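Local coordinates for hydrogenase expression/formation protein HypE (Desulfovibrio vulgaris subsp. vulgaris, PDB 2Z1U) that binds ATP and magnesium and, as a HypE-family maturation protein, probably takes part in building the active site of hydrogenases, at residues D197-L208 against A288-G296. Residues are numbered along the deposited sequence; the frame is centred on the assembly and turned at random.
Sequences DSASLNRVVEKL and AVLREGPHG
His295 donates from NE2 to the backbone oxygen of Asp197, with 2.8 Å between NE2 and O. The bond is bent, 137° at the hydrogen, and the oxygen lies tilted out of the imidazole plane. Asp197 also lays its CB over one face of the ring, displaced from the ring centre, in a CH-pi contact 3.9 Å from the centroid. The Asp197 carboxylate turns to other partners: OD2 forms a salt bridge with Lys273 and OD1 accepts a hydrogen bond from the backbone N of Glu271. Ala199 CB touches both this histidine and Pro294, 3.7 Å from His295 NE2. The proline ring then packs its CG against Leu201 CD2 at 3.8 Å. Both segments belong to the C-terminal AIR synthase-related domain: the loop leading into helix 202-212, with Leu201 as N-cap residue, runs beside the type II turn of Gly293 to Gly296 that follows helix 280-291. The side chain of Leu201 comes within about 5 Å of that of Asp220, a magnesium ligand, which places the contact near the nucleotide site. Between the helices, Val204 and Val289 pass antiparallel, their CG1 methyls 3.8 Å apart. Val289 CG1, held trans to the main-chain N (chi1 166°), also meets Leu208 CD2 at 3.7 Å. Leu290 crosses Leu208 at about a right angle, joining the same apolar cluster. Toward the surface, the extended Lys207 chain crosses Val289 at a slant, its CD against CG2, and a water accepts from Lys207 NZ and donates to Glu292 OE2, linking two charges that lie 4.5 Å apart, NZ to OE2, beyond a direct salt bridge.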
ATOM      1  N   ASP A 197      -2.745 -16.732 -15.479  1.00 50.06           N
ATOM      2  CA  ASP A 197      -1.326 -17.035 -15.558  1.00 50.21           C
ATOM      3  C   ASP A 197      -0.589 -16.447 -14.353  1.00 50.18           C
ATOM      4  O   ASP A 197       0.645 -16.411 -14.331  1.00 50.44           O
ATOM      5  CB  ASP A 197      -0.747 -16.472 -16.865  1.00 49.76           C
ATOM      6  CG  ASP A 197      -1.004 -14.974 -17.044  1.00 49.41           C
ATOM      7  OD1 ASP A 197      -1.786 -14.346 -16.285  1.00 49.18           O
ATOM      8  OD2 ASP A 197      -0.404 -14.413 -17.978  1.00 49.21           O
ATOM      9  N   SER A 198      -1.351 -15.984 -13.365  1.00 50.10           N
ATOM     10  CA  SER A 198      -0.792 -15.351 -12.168  1.00 50.63           C
ATOM     11  C   SER A 198       0.432 -16.133 -11.702  1.00 50.49           C
ATOM     12  O   SER A 198       0.333 -17.295 -11.299  1.00 51.01           O
ATOM     13  CB  SER A 198      -1.838 -15.257 -11.060  1.00 50.47           C
ATOM     14  OG  SER A 198      -1.344 -14.530  -9.940  1.00 50.74           O
ATOM     15  N   ALA A 199       1.597 -15.501 -11.808  1.00 50.36           N
ATOM     16  CA  ALA A 199       2.848 -16.157 -11.449  1.00 49.18           C
ATOM     17  C   ALA A 199       3.911 -15.112 -11.217  1.00 48.88           C
ATOM     18  O   ALA A 199       3.912 -14.055 -11.837  1.00 47.44           O
ATOM     19  CB  ALA A 199       3.306 -17.153 -12.569  1.00 48.90           C
ATOM     20  N   SER A 200       4.836 -15.452 -10.343  1.00 47.60           N
ATOM     21  CA  SER A 200       5.980 -14.625  -9.990  1.00 49.33           C
ATOM     22  C   SER A 200       7.101 -14.750 -11.006  1.00 48.74           C
ATOM     23  O   SER A 200       7.507 -15.850 -11.344  1.00 49.77           O
ATOM     24  CB  SER A 200       6.508 -15.078  -8.598  1.00 49.19           C
ATOM     25  OG  SER A 200       5.880 -14.281  -7.625  1.00 54.27           O
ATOM     26  N   LEU A 201       7.622 -13.610 -11.451  1.00 49.29           N
ATOM     27  CA  LEU A 201       8.642 -13.558 -12.506  1.00 48.25           C
ATOM     28  C   LEU A 201      10.004 -13.084 -12.017  1.00 47.92           C
ATOM     29  O   LEU A 201      10.912 -12.881 -12.813  1.00 47.58           O
ATOM     30  CB  LEU A 201       8.162 -12.628 -13.648  1.00 48.03           C
ATOM     31  CG  LEU A 201       6.839 -12.982 -14.346  1.00 46.02           C
ATOM     32  CD1 LEU A 201       6.493 -11.898 -15.377  1.00 47.73           C
ATOM     33  CD2 LEU A 201       6.918 -14.362 -14.975  1.00 46.96           C
ATOM     34  N   ASN A 202      10.157 -12.928 -10.707  1.00 48.91           N
ATOM     35  CA  ASN A 202      11.421 -12.432 -10.144  1.00 49.05           C
ATOM     36  C   ASN A 202      12.653 -13.275 -10.480  1.00 48.61           C
ATOM     37  O   ASN A 202      13.744 -12.734 -10.706  1.00 48.38           O
ATOM     38  CB  ASN A 202      11.315 -12.165  -8.624  1.00 48.68           C
ATOM     39  CG  ASN A 202      10.884 -13.385  -7.831  1.00 50.62           C
ATOM     40  OD1 ASN A 202       9.941 -14.077  -8.191  1.00 52.94           O
ATOM     41  ND2 ASN A 202      11.561 -13.634  -6.726  1.00 52.47           N
ATOM     42  N   ARG A 203      12.486 -14.598 -10.483  1.00 49.12           N
ATOM     43  CA  ARG A 203      13.602 -15.508 -10.761  1.00 49.27           C
ATOM     44  C   ARG A 203      14.062 -15.428 -12.236  1.00 48.77           C
ATOM     45  O   ARG A 203      15.262 -15.385 -12.503  1.00 48.26           O
ATOM     46  CB  ARG A 203      13.261 -16.938 -10.331  1.00 48.93           C
ATOM     47  CG  ARG A 203      13.070 -17.049  -8.789  1.00 50.17           C
ATOM     48  CD  ARG A 203      12.584 -18.413  -8.344  1.00 52.50           C
ATOM     49  NE  ARG A 203      12.106 -18.341  -6.951  1.00 62.22           N
ATOM     50  CZ  ARG A 203      12.831 -18.631  -5.871  1.00 65.81           C
ATOM     51  NH1 ARG A 203      14.086 -19.061  -5.981  1.00 69.14           N
ATOM     52  NH2 ARG A 203      12.290 -18.520  -4.660  1.00 68.45           N
ATOM     53  N   VAL A 204      13.124 -15.398 -13.184  1.00 48.63           N
ATOM     54  CA  VAL A 204      13.502 -15.178 -14.602  1.00 49.74           C
ATOM     55  C   VAL A 204      14.214 -13.830 -14.778  1.00 48.83           C
ATOM     56  O   VAL A 204      15.212 -13.758 -15.485  1.00 48.63           O
ATOM     57  CB  VAL A 204      12.292 -15.232 -15.601  1.00 50.88           C
ATOM     58  CG1 VAL A 204      12.785 -15.572 -17.038  1.00 52.21           C
ATOM     59  CG2 VAL A 204      11.335 -16.291 -15.191  1.00 53.77           C
ATOM     60  N   VAL A 205      13.683 -12.770 -14.154  1.00 48.53           N
ATOM     61  CA  VAL A 205      14.281 -11.425 -14.244  1.00 48.14           C
ATOM     62  C   VAL A 205      15.698 -11.383 -13.670  1.00 48.35           C
ATOM     63  O   VAL A 205      16.594 -10.814 -14.282  1.00 47.04           O
ATOM     64  CB  VAL A 205      13.406 -10.319 -13.583  1.00 49.37           C
ATOM     65  CG1 VAL A 205      14.149  -8.979 -13.536  1.00 49.81           C
ATOM     66  CG2 VAL A 205      12.094 -10.131 -14.346  1.00 46.12           C
ATOM     67  N   GLU A 206      15.899 -11.979 -12.490  1.00 48.20           N
ATOM     68  CA  GLU A 206      17.231 -12.032 -11.905  1.00 48.44           C
ATOM     69  C   GLU A 206      18.248 -12.653 -12.889  1.00 48.26           C
ATOM     70  O   GLU A 206      19.323 -12.078 -13.126  1.00 47.73           O
ATOM     71  CB  GLU A 206      17.217 -12.745 -10.534  1.00 48.45           C
ATOM     72  CG  GLU A 206      18.624 -12.906  -9.914  1.00 49.63           C
ATOM     73  CD  GLU A 206      18.617 -13.078  -8.408  1.00 50.18           C
ATOM     74  OE1 GLU A 206      17.720 -12.525  -7.742  1.00 53.16           O
ATOM     75  OE2 GLU A 206      19.538 -13.741  -7.876  1.00 54.57           O
ATOM     76  N   LYS A 207      17.898 -13.794 -13.490  1.00 48.17           N
ATOM     77  CA  LYS A 207      18.804 -14.457 -14.433  1.00 48.57           C
ATOM     78  C   LYS A 207      19.017 -13.623 -15.694  1.00 48.60           C
ATOM     79  O   LYS A 207      20.126 -13.580 -16.218  1.00 48.64           O
ATOM     80  CB  LYS A 207      18.341 -15.867 -14.804  1.00 48.67           C
ATOM     81  CG  LYS A 207      19.433 -16.658 -15.515  1.00 48.60           C
ATOM     82  CD  LYS A 207      19.011 -18.068 -15.877  1.00 48.89           C
ATOM     83  CE  LYS A 207      20.238 -18.886 -16.276  1.00 47.92           C
ATOM     84  NZ  LYS A 207      19.870 -20.284 -16.602  1.00 48.00           N
ATOM     85  N   LEU A 208      17.966 -12.949 -16.170  1.00 48.44           N
ATOM     86  CA  LEU A 208      18.090 -12.061 -17.323  1.00 48.63           C
ATOM     87  C   LEU A 208      19.106 -10.961 -17.055  1.00 48.88           C
ATOM     88  O   LEU A 208      20.009 -10.727 -17.853  1.00 49.01           O
ATOM     89  CB  LEU A 208      16.745 -11.414 -17.658  1.00 47.78           C
ATOM     90  CG  LEU A 208      15.703 -12.226 -18.427  1.00 47.42           C
ATOM     91  CD1 LEU A 208      14.430 -11.390 -18.581  1.00 50.05           C
ATOM     92  CD2 LEU A 208      16.228 -12.695 -19.802  1.00 47.54           C
ATOM     93  N   ALA A 288      16.356 -17.684 -24.589  1.00 50.21           N
ATOM     94  CA  ALA A 288      16.664 -18.978 -23.983  1.00 49.96           C
ATOM     95  C   ALA A 288      16.263 -18.981 -22.506  1.00 49.53           C
ATOM     96  O   ALA A 288      15.731 -19.962 -21.998  1.00 50.12           O
ATOM     97  CB  ALA A 288      18.155 -19.331 -24.134  1.00 50.44           C
ATOM     98  N   VAL A 289      16.521 -17.875 -21.820  1.00 49.08           N
ATOM     99  CA  VAL A 289      16.165 -17.743 -20.410  1.00 47.85           C
ATOM    100  C   VAL A 289      14.640 -17.686 -20.218  1.00 47.78           C
ATOM    101  O   VAL A 289      14.084 -18.373 -19.357  1.00 47.37           O
ATOM    102  CB  VAL A 289      16.900 -16.530 -19.762  1.00 47.85           C
ATOM    103  CG1 VAL A 289      16.297 -16.169 -18.409  1.00 46.92           C
ATOM    104  CG2 VAL A 289      18.409 -16.852 -19.627  1.00 47.60           C
ATOM    105  N   LEU A 290      13.964 -16.894 -21.033  1.00 47.43           N
ATOM    106  CA  LEU A 290      12.514 -16.748 -20.994  1.00 48.01           C
ATOM    107  C   LEU A 290      11.824 -18.089 -21.215  1.00 47.81           C
ATOM    108  O   LEU A 290      10.773 -18.373 -20.585  1.00 47.61           O
ATOM    109  CB  LEU A 290      12.054 -15.746 -22.056  1.00 46.89           C
ATOM    110  CG  LEU A 290      12.575 -14.314 -21.908  1.00 49.74           C
ATOM    111  CD1 LEU A 290      12.239 -13.509 -23.154  1.00 48.11           C
ATOM    112  CD2 LEU A 290      11.969 -13.667 -20.672  1.00 48.95           C
ATOM    113  N   ARG A 291      12.347 -18.951 -22.079  1.00 47.83           N
ATOM    114  CA  ARG A 291      11.791 -20.291 -22.325  1.00 48.84           C
ATOM    115  C   ARG A 291      11.736 -21.173 -21.070  1.00 48.87           C
ATOM    116  O   ARG A 291      10.898 -22.073 -20.972  1.00 49.16           O
ATOM    117  CB  ARG A 291      12.570 -21.011 -23.439  1.00 48.79           C
ATOM    118  CG  ARG A 291      12.241 -20.480 -24.827  1.00 51.01           C
ATOM    119  CD  ARG A 291      12.991 -21.292 -25.896  1.00 54.27           C
ATOM    120  NE  ARG A 291      12.822 -20.685 -27.211  1.00 57.23           N
ATOM    121  CZ  ARG A 291      13.789 -20.131 -27.937  1.00 57.59           C
ATOM    122  NH1 ARG A 291      15.050 -20.089 -27.513  1.00 54.52           N
ATOM    123  NH2 ARG A 291      13.480 -19.614 -29.111  1.00 58.16           N
ATOM    124  N   GLU A 292      12.608 -20.882 -20.109  1.00 48.19           N
ATOM    125  CA  GLU A 292      12.676 -21.643 -18.868  1.00 48.75           C
ATOM    126  C   GLU A 292      11.924 -20.971 -17.725  1.00 48.74           C
ATOM    127  O   GLU A 292      11.804 -21.560 -16.661  1.00 48.44           O
ATOM    128  CB  GLU A 292      14.129 -21.960 -18.492  1.00 47.64           C
ATOM    129  CG  GLU A 292      14.853 -22.715 -19.573  1.00 47.35           C
ATOM    130  CD  GLU A 292      16.102 -23.423 -19.084  1.00 49.42           C
ATOM    131  OE1 GLU A 292      16.511 -24.377 -19.741  1.00 53.57           O
ATOM    132  OE2 GLU A 292      16.667 -23.033 -18.050  1.00 48.27           O
ATOM    133  N   GLY A 293      11.369 -19.782 -17.977  1.00 48.60           N
ATOM    134  CA  GLY A 293      10.604 -19.039 -16.965  1.00 48.58           C
ATOM    135  C   GLY A 293       9.145 -19.444 -16.938  1.00 47.98           C
ATOM    136  O   GLY A 293       8.717 -20.233 -17.768  1.00 49.09           O
ATOM    137  N   PRO A 294       8.355 -18.887 -16.007  1.00 47.51           N
ATOM    138  CA  PRO A 294       6.952 -19.287 -15.953  1.00 47.35           C
ATOM    139  C   PRO A 294       6.289 -19.022 -17.317  1.00 47.23           C
ATOM    140  O   PRO A 294       6.578 -17.985 -17.948  1.00 45.27           O
ATOM    141  CB  PRO A 294       6.362 -18.332 -14.884  1.00 47.48           C
ATOM    142  CG  PRO A 294       7.542 -17.996 -14.001  1.00 48.21           C
ATOM    143  CD  PRO A 294       8.656 -17.844 -15.007  1.00 48.16           C
ATOM    144  N   HIS A 295       5.463 -19.970 -17.771  1.00 46.75           N
ATOM    145  CA  HIS A 295       4.737 -19.895 -19.043  1.00 48.10           C
ATOM    146  C   HIS A 295       5.634 -19.771 -20.279  1.00 48.80           C
ATOM    147  O   HIS A 295       5.162 -19.494 -21.388  1.00 48.93           O
ATOM    148  CB  HIS A 295       3.670 -18.788 -19.004  1.00 47.35           C
ATOM    149  CG  HIS A 295       2.879 -18.788 -17.736  1.00 46.66           C
ATOM    150  ND1 HIS A 295       2.071 -19.842 -17.370  1.00 47.68           N
ATOM    151  CD2 HIS A 295       2.822 -17.900 -16.718  1.00 47.01           C
ATOM    152  CE1 HIS A 295       1.537 -19.597 -16.188  1.00 46.68           C
ATOM    153  NE2 HIS A 295       1.975 -18.422 -15.773  1.00 47.39           N
ATOM    154  N   GLY A 296       6.920 -20.061 -20.093  1.00 49.42           N
ATOM    155  CA  GLY A 296       7.900 -19.892 -21.155  1.00 49.20           C
ATOM    156  C   GLY A 296       7.810 -20.834 -22.331  1.00 49.21           C
ATOM    157  O   GLY A 296       8.561 -20.648 -23.293  1.00 49.38           O
TER
HETATM  158  O   HOH W   1      17.825 -20.499 -18.432  1.00 48.23           O